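Local coordinates for mosquitocidal toxin (Lysinibacillus sphaericus, PDB 2VSE), which kills mosquito larvae, probably by using its ADP-ribosyltransferase domain to modify target proteins after its ricin-B-like lectin domains have engaged cell-surface sugars, at residues Glu125-Thr130 and Glu253-Asn258; Phe111-Arg116 and Glu166-Phe171; Gly211-Ser216 and Leu259-Ser264; Ile58-Glu63 and Glu143-Gly148. All blocks are in the same frame, centred on the assembly; numbering follows the deposited sequence.

Interaction 1: residues Glu125-Thr130 and Glu253-Asn258; sequences EITPWT and EIPNNN
T127 and N258 meet through a single carbonyl. N258 O accepts the backbone N of T127 at 2.9 Å, nearly in line with the C=O bond, and also takes T127 OG1 at 3.2 Å from above the carbonyl plane. The first torsion of T127 (-47°) keeps OG1 beside its own backbone N, which lets both donors reach the same oxygen, and sends CG2 to the ring of P255 (CG2 to CD 4.0 Å). Next to it, I126 rests on the backbone of N257, with I126 CG2 3.5 Å from N257 CA. At the far end T130 and E253 form an antiparallel hydrogen-bonded pair, T130 N to E253 O 2.8 Å and E253 N to T130 O 3.0 Å. This bridge joins the short strands 130-131 and 252-253, fastening the chain that leads toward the first ricin-B-like domain onto the ADP-ribosyltransferase domain. The indole of W129 lies beside the bridge, with E253 N 3.6 Å above one face, offset toward the rim. Around this shell, T130 OG1 donates to P128 O, and N256 OD1 accepts N258 N in its carbonyl plane (2.7 Å), an Asx turn that helps orient N258. R118 bonds both T127 O and N257 OD1. The side chain of E125 points away from the contact, its carboxylate forming salt bridges with R65 and R141.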
loop_
_atom_site.group_PDB
_atom_site.type_symbol
_atom_site.label_atom_id
_atom_site.label_comp_id
_atom_site.label_asym_id
_atom_site.label_seq_id
_atom_site.Cartn_x
_atom_site.Cartn_y
_atom_site.Cartn_z
ATOM N N GLU A 125 -23.819 18.119 -5.412
ATOM C CA GLU A 125 -22.650 18.259 -4.533
ATOM C C GLU A 125 -22.645 19.534 -3.691
ATOM O O GLU A 125 -22.908 20.630 -4.185
ATOM C CB GLU A 125 -21.343 18.125 -5.324
ATOM C CG GLU A 125 -20.090 18.233 -4.468
ATOM C CD GLU A 125 -18.814 17.834 -5.195
ATOM O OE1 GLU A 125 -18.804 17.775 -6.450
ATOM O OE2 GLU A 125 -17.809 17.579 -4.498
ATOM N N ILE A 126 -22.326 19.346 -2.412
ATOM C CA ILE A 126 -22.294 20.396 -1.403
ATOM C C ILE A 126 -20.843 20.759 -1.080
ATOM O O ILE A 126 -19.930 19.957 -1.310
ATOM C CB ILE A 126 -22.947 19.896 -0.089
ATOM C CG1 ILE A 126 -24.423 19.540 -0.296
ATOM C CG2 ILE A 126 -22.795 20.924 1.031
ATOM C CD1 ILE A 126 -25.115 19.049 0.993
ATOM N N THR A 127 -20.648 21.961 -0.530
ATOM C CA THR A 127 -19.363 22.380 0.048
ATOM C C THR A 127 -18.894 21.371 1.111
ATOM O O THR A 127 -19.557 21.195 2.133
ATOM C CB THR A 127 -19.469 23.810 0.672
ATOM O OG1 THR A 127 -20.130 24.697 -0.242
ATOM C CG2 THR A 127 -18.079 24.367 0.995
ATOM N N PRO A 128 -17.758 20.696 0.865
ATOM C CA PRO A 128 -17.232 19.666 1.766
ATOM C C PRO A 128 -16.449 20.241 2.952
ATOM O O PRO A 128 -16.372 21.461 3.108
ATOM C CB PRO A 128 -16.286 18.858 0.859
ATOM C CG PRO A 128 -16.385 19.475 -0.509
ATOM C CD PRO A 128 -16.899 20.854 -0.320
ATOM N N TRP A 129 -15.886 19.357 3.780
ATOM C CA TRP A 129 -14.956 19.755 4.835
ATOM C C TRP A 129 -13.768 20.472 4.177
ATOM O O TRP A 129 -13.140 19.930 3.261
ATOM C CB TRP A 129 -14.485 18.513 5.608
ATOM C CG TRP A 129 -13.657 18.823 6.821
ATOM C CD1 TRP A 129 -14.104 18.975 8.110
ATOM C CD2 TRP A 129 -12.239 19.030 6.863
ATOM N NE1 TRP A 129 -13.050 19.259 8.943
ATOM C CE2 TRP A 129 -11.897 19.303 8.207
ATOM C CE3 TRP A 129 -11.225 19.017 5.897
ATOM C CZ2 TRP A 129 -10.585 19.556 8.607
ATOM C CZ3 TRP A 129 -9.920 19.269 6.296
ATOM C CH2 TRP A 129 -9.611 19.532 7.637
ATOM N N THR A 130 -13.469 21.684 4.644
ATOM C CA THR A 130 -12.550 22.586 3.942
ATOM C C THR A 130 -11.496 23.177 4.886
ATOM O O THR A 130 -11.848 23.806 5.886
ATOM C CB THR A 130 -13.343 23.766 3.257
ATOM O OG1 THR A 130 -14.315 23.233 2.333
ATOM C CG2 THR A 130 -12.408 24.705 2.490
ATOM N N GLU A 253 -13.021 22.904 8.526
ATOM C CA GLU A 253 -14.401 22.633 8.935
ATOM C C GLU A 253 -15.325 22.710 7.720
ATOM O O GLU A 253 -14.892 23.074 6.624
ATOM C CB GLU A 253 -14.867 23.626 10.011
ATOM C CG GLU A 253 -15.154 25.043 9.480
ATOM C CD GLU A 253 -15.704 25.989 10.529
ATOM O OE1 GLU A 253 -15.624 25.685 11.740
ATOM O OE2 GLU A 253 -16.220 27.058 10.137
ATOM N N ILE A 254 -16.596 22.366 7.925
ATOM C CA ILE A 254 -17.632 22.577 6.921
ATOM C C ILE A 254 -18.141 24.013 7.077
ATOM O O ILE A 254 -18.777 24.332 8.083
ATOM C CB ILE A 254 -18.827 21.601 7.100
ATOM C CG1 ILE A 254 -18.294 20.085 7.406
ATOM C CG2 ILE A 254 -19.775 21.696 5.789
ATOM C CD1 ILE A 254 -19.452 19.134 7.763
ATOM N N PRO A 255 -17.859 24.883 6.089
ATOM C CA PRO A 255 -18.282 26.287 6.150
ATOM C C PRO A 255 -19.794 26.477 5.989
ATOM O O PRO A 255 -20.375 27.358 6.634
ATOM C CB PRO A 255 -17.544 26.937 4.965
ATOM C CG PRO A 255 -16.544 25.909 4.490
ATOM C CD PRO A 255 -17.122 24.586 4.850
ATOM N N ASN A 256 -20.413 25.655 5.141
ATOM C CA ASN A 256 -21.841 25.766 4.831
ATOM C C ASN A 256 -22.342 24.644 3.911
ATOM O O ASN A 256 -21.592 23.729 3.576
ATOM C CB ASN A 256 -22.151 27.131 4.212
ATOM C CG ASN A 256 -21.491 27.320 2.860
ATOM O OD1 ASN A 256 -21.854 26.668 1.881
ATOM N ND2 ASN A 256 -20.513 28.217 2.799
ATOM N N ASN A 257 -23.611 24.720 3.508
ATOM C CA ASN A 257 -24.225 23.680 2.693
ATOM C C ASN A 257 -24.531 24.175 1.282
ATOM O O ASN A 257 -25.569 23.832 0.700
ATOM C CB ASN A 257 -25.491 23.138 3.369
ATOM C CG ASN A 257 -25.208 22.523 4.732
ATOM O OD1 ASN A 257 -24.412 21.579 4.863
ATOM N ND2 ASN A 257 -25.870 23.055 5.760
ATOM N N ASN A 258 -23.625 24.986 0.736
ATOM C CA ASN A 258 -23.823 25.548 -0.596
ATOM C C ASN A 258 -23.590 24.538 -1.708
ATOM O O ASN A 258 -22.806 23.587 -1.558
ATOM C CB ASN A 258 -22.958 26.799 -0.824
ATOM C CG ASN A 258 -23.551 28.090 -0.115
ATOM O OD1 ASN A 258 -24.718 28.110 0.303
ATOM N ND2 ASN A 258 -22.605 29.053 0.265
#

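Interaction 2: residues Phe111-Arg116 and Glu166-Phe171; sequences FVSTTR and EDEITF
Strands 111-116 and 168-171 are antiparallel neighbours in the main sheet of the ADP-ribosyltransferase fold, running 149° apart. The S113-T114-T115 run probably corresponds to the Ser-Thr-Ser motif of the cholera-toxin-like transferases, and the hydrogen bond from R68 to S113 O fits that family's pairing of an arginine with this strand. E166-D167-E168 probably matches the E-x-E motif, with E168 as its second glutamate. V112 and F171 form a hydrogen-bonded pair, with F171 N to V112 O at 2.7 Å. So do T114 and I169, where T114 N to I169 O and I169 N to T114 O both measure 2.8 Å. Beyond them R116 N reaches D167 O at 2.8 Å, a single backbone bond to the loop residue just before strand 168-171. On the face bearing S113, T115, E168 and T170, the serine hydroxyl sits between T170 and E168: T170 OG1 donates to S113 OG (3.0 Å), and S113 OG donates to E168 OE2 over a distance refined so short as to be doubtful. E168 reaches it with CG anti to the backbone N (chi1 -173°) and an extended chain, and Y102 of helix 99-105 also bonds S113 OG. T170 CG2 packs against F111 CB at 3.6 Å. On the other face, T114 holds OG1 between its backbone N and carbonyl carbon (chi1 61°), from where OG1 donates to I169 O at 2.7 Å. I169 O is therefore gripped twice, by T114 N and OG1, and the same hydroxyl oxygen lies in the plane of the F171 ring, 3.7 Å from its edge atom CE2.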
loop_
_atom_site.group_PDB
_atom_site.type_symbol
_atom_site.label_atom_id
_atom_site.label_comp_id
_atom_site.label_asym_id
_atom_site.label_seq_id
_atom_site.Cartn_x
_atom_site.Cartn_y
_atom_site.Cartn_z
ATOM N N PHE A 111 -1.175 6.297 8.889
ATOM C CA PHE A 111 -2.499 6.720 8.472
ATOM C C PHE A 111 -2.494 7.884 7.497
ATOM O O PHE A 111 -1.657 8.789 7.566
ATOM C CB PHE A 111 -3.372 7.038 9.696
ATOM C CG PHE A 111 -3.466 5.903 10.667
ATOM C CD1 PHE A 111 -4.136 4.730 10.320
ATOM C CD2 PHE A 111 -2.857 5.989 11.917
ATOM C CE1 PHE A 111 -4.203 3.666 11.209
ATOM C CE2 PHE A 111 -2.921 4.928 12.823
ATOM C CZ PHE A 111 -3.601 3.769 12.470
ATOM N N VAL A 112 -3.434 7.831 6.567
ATOM C CA VAL A 112 -3.645 8.907 5.621
ATOM C C VAL A 112 -5.135 9.161 5.650
ATOM O O VAL A 112 -5.925 8.236 5.446
ATOM C CB VAL A 112 -3.191 8.504 4.192
ATOM C CG1 VAL A 112 -3.650 9.538 3.157
ATOM C CG2 VAL A 112 -1.686 8.332 4.141
ATOM N N SER A 113 -5.523 10.400 5.929
ATOM C CA SER A 113 -6.948 10.732 5.979
ATOM C C SER A 113 -7.529 11.354 4.704
ATOM O O SER A 113 -6.814 11.976 3.907
ATOM C CB SER A 113 -7.260 11.583 7.197
ATOM O OG SER A 113 -7.207 10.780 8.365
ATOM N N THR A 114 -8.833 11.140 4.530
ATOM C CA THR A 114 -9.632 11.701 3.451
ATOM C C THR A 114 -10.932 12.178 4.084
ATOM O O THR A 114 -11.223 11.803 5.220
ATOM C CB THR A 114 -9.994 10.622 2.430
ATOM O OG1 THR A 114 -10.767 9.599 3.080
ATOM C CG2 THR A 114 -8.741 10.010 1.813
ATOM N N THR A 115 -11.708 12.989 3.362
ATOM C CA THR A 115 -13.042 13.407 3.815
ATOM C C THR A 115 -14.126 13.092 2.775
ATOM O O THR A 115 -13.913 13.290 1.576
ATOM C CB THR A 115 -13.081 14.911 4.237
ATOM O OG1 THR A 115 -14.319 15.200 4.896
ATOM C CG2 THR A 115 -12.904 15.848 3.046
ATOM N N ARG A 116 -15.275 12.594 3.240
ATOM C CA ARG A 116 -16.392 12.227 2.363
ATOM C C ARG A 116 -16.784 13.410 1.503
ATOM O O ARG A 116 -16.712 14.549 1.948
ATOM C CB ARG A 116 -17.636 11.813 3.159
ATOM C CG ARG A 116 -17.453 10.697 4.170
ATOM C CD ARG A 116 -18.811 10.196 4.706
ATOM N NE ARG A 116 -19.418 9.223 3.790
ATOM C CZ ARG A 116 -20.665 9.270 3.323
ATOM N NH1 ARG A 116 -21.501 10.236 3.690
ATOM N NH2 ARG A 116 -21.091 8.325 2.494
ATOM N N GLU A 166 -16.490 14.815 11.142
ATOM C CA GLU A 166 -17.426 13.691 11.082
ATOM C C GLU A 166 -17.410 12.963 9.738
ATOM O O GLU A 166 -17.973 11.875 9.617
ATOM C CB GLU A 166 -18.851 14.132 11.450
ATOM C CG GLU A 166 -19.403 15.295 10.641
ATOM C CD GLU A 166 -20.891 15.541 10.898
ATOM O OE1 GLU A 166 -21.298 15.712 12.076
ATOM O OE2 GLU A 166 -21.654 15.576 9.909
ATOM N N ASP A 167 -16.765 13.565 8.740
ATOM C CA ASP A 167 -16.646 12.958 7.421
ATOM C C ASP A 167 -15.254 12.372 7.152
ATOM O O ASP A 167 -14.940 12.003 6.007
ATOM C CB ASP A 167 -17.009 13.966 6.326
ATOM C CG ASP A 167 -18.503 14.213 6.226
ATOM O OD1 ASP A 167 -19.282 13.233 6.243
ATOM O OD2 ASP A 167 -18.898 15.392 6.110
ATOM N N GLU A 168 -14.424 12.271 8.192
ATOM C CA GLU A 168 -13.071 11.741 8.014
ATOM C C GLU A 168 -13.072 10.226 7.802
ATOM O O GLU A 168 -13.660 9.476 8.577
ATOM C CB GLU A 168 -12.133 12.155 9.167
ATOM C CG GLU A 168 -10.644 11.773 8.940
ATOM C CD GLU A 168 -9.656 12.590 9.777
ATOM O OE1 GLU A 168 -10.069 13.607 10.388
ATOM O OE2 GLU A 168 -8.456 12.216 9.825
ATOM N N ILE A 169 -12.439 9.795 6.717
ATOM C CA ILE A 169 -12.202 8.376 6.453
ATOM C C ILE A 169 -10.696 8.194 6.363
ATOM O O ILE A 169 -10.031 8.903 5.605
ATOM C CB ILE A 169 -12.872 7.874 5.136
ATOM C CG1 ILE A 169 -14.363 8.254 5.071
ATOM C CG2 ILE A 169 -12.616 6.365 4.932
ATOM C CD1 ILE A 169 -15.270 7.653 6.147
ATOM N N THR A 170 -10.172 7.242 7.135
ATOM C CA THR A 170 -8.733 7.080 7.328
ATOM C C THR A 170 -8.204 5.768 6.740
ATOM O O THR A 170 -8.804 4.709 6.932
ATOM C CB THR A 170 -8.387 7.153 8.839
ATOM O OG1 THR A 170 -8.793 8.430 9.354
ATOM C CG2 THR A 170 -6.901 6.974 9.069
ATOM N N PHE A 171 -7.072 5.837 6.047
ATOM C CA PHE A 171 -6.521 4.669 5.371
ATOM C C PHE A 171 -5.172 4.217 5.957
ATOM O O PHE A 171 -4.163 4.914 5.815
ATOM C CB PHE A 171 -6.384 4.940 3.870
ATOM C CG PHE A 171 -7.688 4.967 3.137
ATOM C CD1 PHE A 171 -8.107 3.864 2.409
ATOM C CD2 PHE A 171 -8.500 6.095 3.169
ATOM C CE1 PHE A 171 -9.324 3.884 1.719
ATOM C CE2 PHE A 171 -9.711 6.119 2.479
ATOM C CZ PHE A 171 -10.123 5.005 1.752
#

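Interaction 3: residues Gly211-Ser216 and Leu259-Ser264; sequences GPSNIS and LLNNNS
G211 and P212 press against N261 and N262 at the tight end of this contact, through backbone atoms together with the P212 ring and the N261 side chain. N261 O stands over one face of the proline ring, at its N end, 3.3 Å from P212 N, which has no hydrogen to offer, and 3.5 Å from P212 CG, so the approach is one of van der Waals fit. The side chain of N261, with CG anti to its backbone N (chi1 -171°), lies along the same ring and brings ND2 to 3.8 Å from P212 CB. G211 O touches both N262 CA, a CH···O contact of 3.4 Å, and S264 CB at 3.3 Å. The left-handed backbone of N263 turns the chain, which brings S264 back toward G211; the turn is braced by S264 OG donating to N262 O (3.2 Å).

S213 and S264 are also close, S213 N to S264 CB 3.2 Å, but S213 is exposed and its N meets the S264 hydroxyl at too poor an angle for a bond. The loose part is N214-S216 and L259-L260, which do not touch the opposite segment. No hydrogen bond crosses. Inward, P212 rests on I191 and I194 of strand 190-196. This is surface loop-on-loop packing, in which the connection from the ADP-ribosyltransferase domain to the first ricin-B-like domain runs past the loop preceding strand 217-219.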
loop_
_atom_site.group_PDB
_atom_site.type_symbol
_atom_site.label_atom_id
_atom_site.label_comp_id
_atom_site.label_asym_id
_atom_site.label_seq_id
_atom_site.Cartn_x
_atom_site.Cartn_y
_atom_site.Cartn_z
ATOM N N GLY A 211 -16.717 19.535 -12.969
ATOM C CA GLY A 211 -16.242 20.700 -12.241
ATOM C C GLY A 211 -16.856 21.928 -12.869
ATOM O O GLY A 211 -17.772 21.807 -13.684
ATOM N N PRO A 212 -16.353 23.118 -12.515
ATOM C CA PRO A 212 -16.954 24.317 -13.088
ATOM C C PRO A 212 -16.642 24.460 -14.571
ATOM O O PRO A 212 -15.590 24.018 -15.043
ATOM C CB PRO A 212 -16.313 25.459 -12.288
ATOM C CG PRO A 212 -15.638 24.791 -11.104
ATOM C CD PRO A 212 -15.246 23.443 -11.604
ATOM N N SER A 213 -17.586 25.064 -15.281
ATOM C CA SER A 213 -17.462 25.428 -16.686
ATOM C C SER A 213 -16.254 26.319 -16.929
ATOM O O SER A 213 -15.787 27.010 -16.010
ATOM C CB SER A 213 -18.723 26.193 -17.096
ATOM O OG SER A 213 -19.147 27.038 -16.028
ATOM N N ASN A 214 -15.762 26.308 -18.169
ATOM C CA ASN A 214 -14.706 27.231 -18.607
ATOM C C ASN A 214 -13.433 27.101 -17.753
ATOM O O ASN A 214 -12.673 28.061 -17.578
ATOM C CB ASN A 214 -15.240 28.681 -18.628
ATOM C CG ASN A 214 -14.570 29.550 -19.690
ATOM O OD1 ASN A 214 -15.229 30.059 -20.609
ATOM N ND2 ASN A 214 -13.255 29.732 -19.563
ATOM N N ILE A 215 -13.240 25.907 -17.198
ATOM C CA ILE A 215 -11.982 25.524 -16.573
ATOM C C ILE A 215 -11.502 24.247 -17.251
ATOM O O ILE A 215 -12.220 23.249 -17.312
ATOM C CB ILE A 215 -12.113 25.320 -15.060
ATOM C CG1 ILE A 215 -12.473 26.648 -14.388
ATOM C CG2 ILE A 215 -10.814 24.769 -14.491
ATOM C CD1 ILE A 215 -12.819 26.522 -12.932
ATOM N N SER A 216 -10.284 24.306 -17.771
ATOM C CA SER A 216 -9.748 23.248 -18.595
ATOM C C SER A 216 -9.423 21.979 -17.787
ATOM O O SER A 216 -8.957 22.049 -16.648
ATOM C CB SER A 216 -8.514 23.753 -19.348
ATOM O OG SER A 216 -7.399 23.858 -18.475
ATOM N N LEU A 259 -24.298 24.752 -2.814
ATOM C CA LEU A 259 -24.110 23.979 -4.032
ATOM C C LEU A 259 -22.787 24.383 -4.664
ATOM O O LEU A 259 -22.450 25.568 -4.727
ATOM C CB LEU A 259 -25.266 24.227 -5.013
ATOM C CG LEU A 259 -26.686 23.901 -4.525
ATOM C CD1 LEU A 259 -27.736 24.711 -5.287
ATOM C CD2 LEU A 259 -26.982 22.404 -4.595
ATOM N N LEU A 260 -22.031 23.391 -5.114
ATOM C CA LEU A 260 -20.790 23.642 -5.819
ATOM C C LEU A 260 -21.064 23.734 -7.303
ATOM O O LEU A 260 -21.960 23.064 -7.815
ATOM C CB LEU A 260 -19.791 22.526 -5.536
ATOM C CG LEU A 260 -18.634 22.784 -4.562
ATOM C CD1 LEU A 260 -19.108 23.356 -3.229
ATOM C CD2 LEU A 260 -17.829 21.509 -4.356
ATOM N N ASN A 261 -20.287 24.572 -7.979
ATOM C CA ASN A 261 -20.372 24.735 -9.425
ATOM C C ASN A 261 -19.787 23.512 -10.131
ATOM O O ASN A 261 -18.577 23.282 -10.075
ATOM C CB ASN A 261 -19.625 26.004 -9.838
ATOM C CG ASN A 261 -19.845 26.372 -11.284
ATOM O OD1 ASN A 261 -20.417 25.607 -12.060
ATOM N ND2 ASN A 261 -19.379 27.556 -11.659
ATOM N N ASN A 262 -20.650 22.740 -10.795
ATOM C CA ASN A 262 -20.272 21.438 -11.354
ATOM C C ASN A 262 -20.964 21.108 -12.690
ATOM O O ASN A 262 -21.487 21.991 -13.377
ATOM C CB ASN A 262 -20.552 20.318 -10.326
ATOM C CG ASN A 262 -19.335 19.971 -9.442
ATOM O OD1 ASN A 262 -18.371 20.734 -9.317
ATOM N ND2 ASN A 262 -19.397 18.804 -8.816
ATOM N N ASN A 263 -20.919 19.822 -13.049
ATOM C CA ASN A 263 -21.640 19.235 -14.193
ATOM C C ASN A 263 -21.669 20.160 -15.418
ATOM O O ASN A 263 -22.751 20.518 -15.942
ATOM C CB ASN A 263 -23.060 18.804 -13.760
ATOM C CG ASN A 263 -23.073 18.007 -12.433
ATOM O OD1 ASN A 263 -24.039 18.084 -11.664
ATOM N ND2 ASN A 263 -21.996 17.248 -12.164
ATOM N N SER A 264 -20.478 20.551 -15.875
ATOM C CA SER A 264 -20.396 21.659 -16.837
ATOM C C SER A 264 -19.828 21.285 -18.198
ATOM O O SER A 264 -19.555 22.146 -19.043
ATOM C CB SER A 264 -19.663 22.856 -16.227
ATOM O OG SER A 264 -20.591 23.845 -15.790
#

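Interaction 4: residues Ile58-Glu63 and Glu143-Gly148; sequences IQIDNE and EIFAPG
I60 lies across the ring of F145 at about a right angle, its CG2 methyl over one face, 3.7 Å from the ring centroid and only 15° off the normal, a well-formed CH-pi contact. The methyl is set slightly toward the rim and is nearest CE1 (3.6 Å), while the other branch of I60 covers the root of the ring, CG1 to CG 3.9 Å. The ring face is presented to the isoleucine by a first torsion of -61°, which puts CG beside the backbone N of F145. The same CE1 is met at the ring edge by D61 O, in the ring plane, 3.7 Å away. At the other end I58 divides its two branches between neighbours and crosses each of them obliquely. Its CG2, anti to the backbone N, reaches F145 O at 3.6 Å and F145 CB at 3.9 Å; CG1 turns to P147, 3.7 Å from the ring carbon CD.

These residues join the loop before strand 66-70 to residues 145-147, which follow on from strand 138-144 of the central sheet of the ADP-ribosyltransferase domain. R181 of strand 180-187 touches both I60 and F145, and the D61 carboxylate is engaged by H64, away from the aromatic ring. No hydrogen bond crosses between the segments around F145, so cohesion should come from apolar burial and from the match of a branched methyl to a ring face, with perhaps a weak attraction between the ring's polarised edge hydrogens and D61 O.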
loop_
_atom_site.group_PDB
_atom_site.type_symbol
_atom_site.label_atom_id
_atom_site.label_comp_id
_atom_site.label_asym_id
_atom_site.label_seq_id
_atom_site.Cartn_x
_atom_site.Cartn_y
_atom_site.Cartn_z
ATOM N N ILE A 58 -14.079 -1.700 -7.512
ATOM C CA ILE A 58 -14.317 -0.541 -6.667
ATOM C C ILE A 58 -15.625 0.161 -7.076
ATOM O O ILE A 58 -15.876 0.403 -8.266
ATOM C CB ILE A 58 -13.101 0.415 -6.689
ATOM C CG1 ILE A 58 -12.018 -0.071 -5.712
ATOM C CG2 ILE A 58 -13.497 1.814 -6.295
ATOM C CD1 ILE A 58 -11.271 -1.385 -6.114
ATOM N N GLN A 59 -16.461 0.449 -6.082
ATOM C CA GLN A 59 -17.738 1.117 -6.299
ATOM C C GLN A 59 -17.526 2.611 -6.486
ATOM O O GLN A 59 -17.013 3.293 -5.598
ATOM C CB GLN A 59 -18.689 0.849 -5.135
ATOM C CG GLN A 59 -19.464 -0.455 -5.253
ATOM C CD GLN A 59 -20.725 -0.306 -6.083
ATOM O OE1 GLN A 59 -21.089 -1.198 -6.850
ATOM N NE2 GLN A 59 -21.397 0.828 -5.936
ATOM N N ILE A 60 -17.905 3.107 -7.659
ATOM C CA ILE A 60 -17.736 4.511 -7.978
ATOM C C ILE A 60 -19.108 5.182 -8.046
ATOM O O ILE A 60 -19.806 5.122 -9.065
ATOM C CB ILE A 60 -16.890 4.695 -9.264
ATOM C CG1 ILE A 60 -15.480 4.138 -9.030
ATOM C CG2 ILE A 60 -16.806 6.165 -9.679
ATOM C CD1 ILE A 60 -14.805 3.582 -10.285
ATOM N N ASP A 61 -19.495 5.773 -6.915
ATOM C CA ASP A 61 -20.719 6.569 -6.788
ATOM C C ASP A 61 -20.560 7.634 -5.705
ATOM O O ASP A 61 -19.588 7.613 -4.938
ATOM C CB ASP A 61 -21.949 5.688 -6.508
ATOM C CG ASP A 61 -21.707 4.645 -5.420
ATOM O OD1 ASP A 61 -21.385 5.005 -4.261
ATOM O OD2 ASP A 61 -21.868 3.448 -5.734
ATOM N N ASN A 62 -21.521 8.554 -5.651
ATOM C CA ASN A 62 -21.520 9.657 -4.689
ATOM C C ASN A 62 -21.253 9.238 -3.245
ATOM O O ASN A 62 -20.476 9.884 -2.538
ATOM C CB ASN A 62 -22.853 10.402 -4.751
ATOM C CG ASN A 62 -23.107 11.053 -6.105
ATOM O OD1 ASN A 62 -24.247 11.396 -6.425
ATOM N ND2 ASN A 62 -22.050 11.235 -6.899
ATOM N N GLU A 63 -21.900 8.152 -2.829
ATOM C CA GLU A 63 -21.819 7.633 -1.463
ATOM C C GLU A 63 -20.411 7.228 -1.014
ATOM O O GLU A 63 -20.119 7.190 0.179
ATOM C CB GLU A 63 -22.758 6.439 -1.323
ATOM C CG GLU A 63 -23.067 6.040 0.112
ATOM C CD GLU A 63 -24.386 5.300 0.242
ATOM O OE1 GLU A 63 -25.121 5.186 -0.772
ATOM O OE2 GLU A 63 -24.691 4.840 1.366
ATOM N N GLU A 143 -9.639 13.712 -5.766
ATOM C CA GLU A 143 -10.822 12.867 -5.796
ATOM C C GLU A 143 -10.399 11.411 -5.742
ATOM O O GLU A 143 -9.571 10.974 -6.546
ATOM C CB GLU A 143 -11.608 13.124 -7.071
ATOM C CG GLU A 143 -12.936 12.402 -7.140
ATOM C CD GLU A 143 -13.479 12.347 -8.545
ATOM O OE1 GLU A 143 -12.665 12.370 -9.497
ATOM O OE2 GLU A 143 -14.715 12.278 -8.698
ATOM N N ILE A 144 -10.990 10.660 -4.818
ATOM C CA ILE A 144 -10.553 9.299 -4.511
ATOM C C ILE A 144 -11.711 8.299 -4.495
ATOM O O ILE A 144 -12.774 8.588 -3.935
ATOM C CB ILE A 144 -9.810 9.253 -3.146
ATOM C CG1 ILE A 144 -8.575 10.162 -3.182
ATOM C CG2 ILE A 144 -9.401 7.818 -2.787
ATOM C CD1 ILE A 144 -8.170 10.730 -1.847
ATOM N N PHE A 145 -11.502 7.141 -5.124
ATOM C CA PHE A 145 -12.380 5.985 -4.966
ATOM C C PHE A 145 -11.523 4.765 -4.631
ATOM O O PHE A 145 -10.859 4.195 -5.502
ATOM C CB PHE A 145 -13.188 5.715 -6.222
ATOM C CG PHE A 145 -14.102 6.837 -6.622
ATOM C CD1 PHE A 145 -15.429 6.848 -6.214
ATOM C CD2 PHE A 145 -13.643 7.870 -7.432
ATOM C CE1 PHE A 145 -16.285 7.877 -6.597
ATOM C CE2 PHE A 145 -14.493 8.908 -7.809
ATOM C CZ PHE A 145 -15.819 8.905 -7.395
ATOM N N ALA A 146 -11.532 4.370 -3.365
ATOM C CA ALA A 146 -10.632 3.333 -2.888
ATOM C C ALA A 146 -11.364 2.250 -2.126
ATOM O O ALA A 146 -12.393 2.511 -1.520
ATOM C CB ALA A 146 -9.556 3.945 -2.011
ATOM N N PRO A 147 -10.826 1.021 -2.143
ATOM C CA PRO A 147 -11.368 -0.035 -1.295
ATOM C C PRO A 147 -11.095 0.281 0.175
ATOM O O PRO A 147 -10.096 0.941 0.485
ATOM C CB PRO A 147 -10.543 -1.258 -1.699
ATOM C CG PRO A 147 -9.266 -0.696 -2.223
ATOM C CD PRO A 147 -9.671 0.553 -2.932
ATOM N N GLY A 148 -11.989 -0.174 1.055
ATOM C CA GLY A 148 -11.797 -0.080 2.498
ATOM C C GLY A 148 -11.720 1.317 3.080
ATOM O O GLY A 148 -12.379 2.248 2.598
#

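Interaction 2 is the buried core of the set, a regular strand pairing with a hydroxyl-carboxylate hydrogen-bond cluster on one face. Interaction 4, partly buried in the same domain, is apolar, and the two touch where F171 packs on A146, P147 and G148. Interaction 1 reaches the same sheet, strands 111-119 and 125-126 being neighbours, and W129 packs on T115; its bonds are mainly backbone ones. Interaction 3 is the surface member, without cross-segment hydrogen bonds. Residues 253-258 and 259-264 are consecutive, so interactions 1 and 3 pin successive parts of one connecting chain, and L260 and N262 reach back to E125.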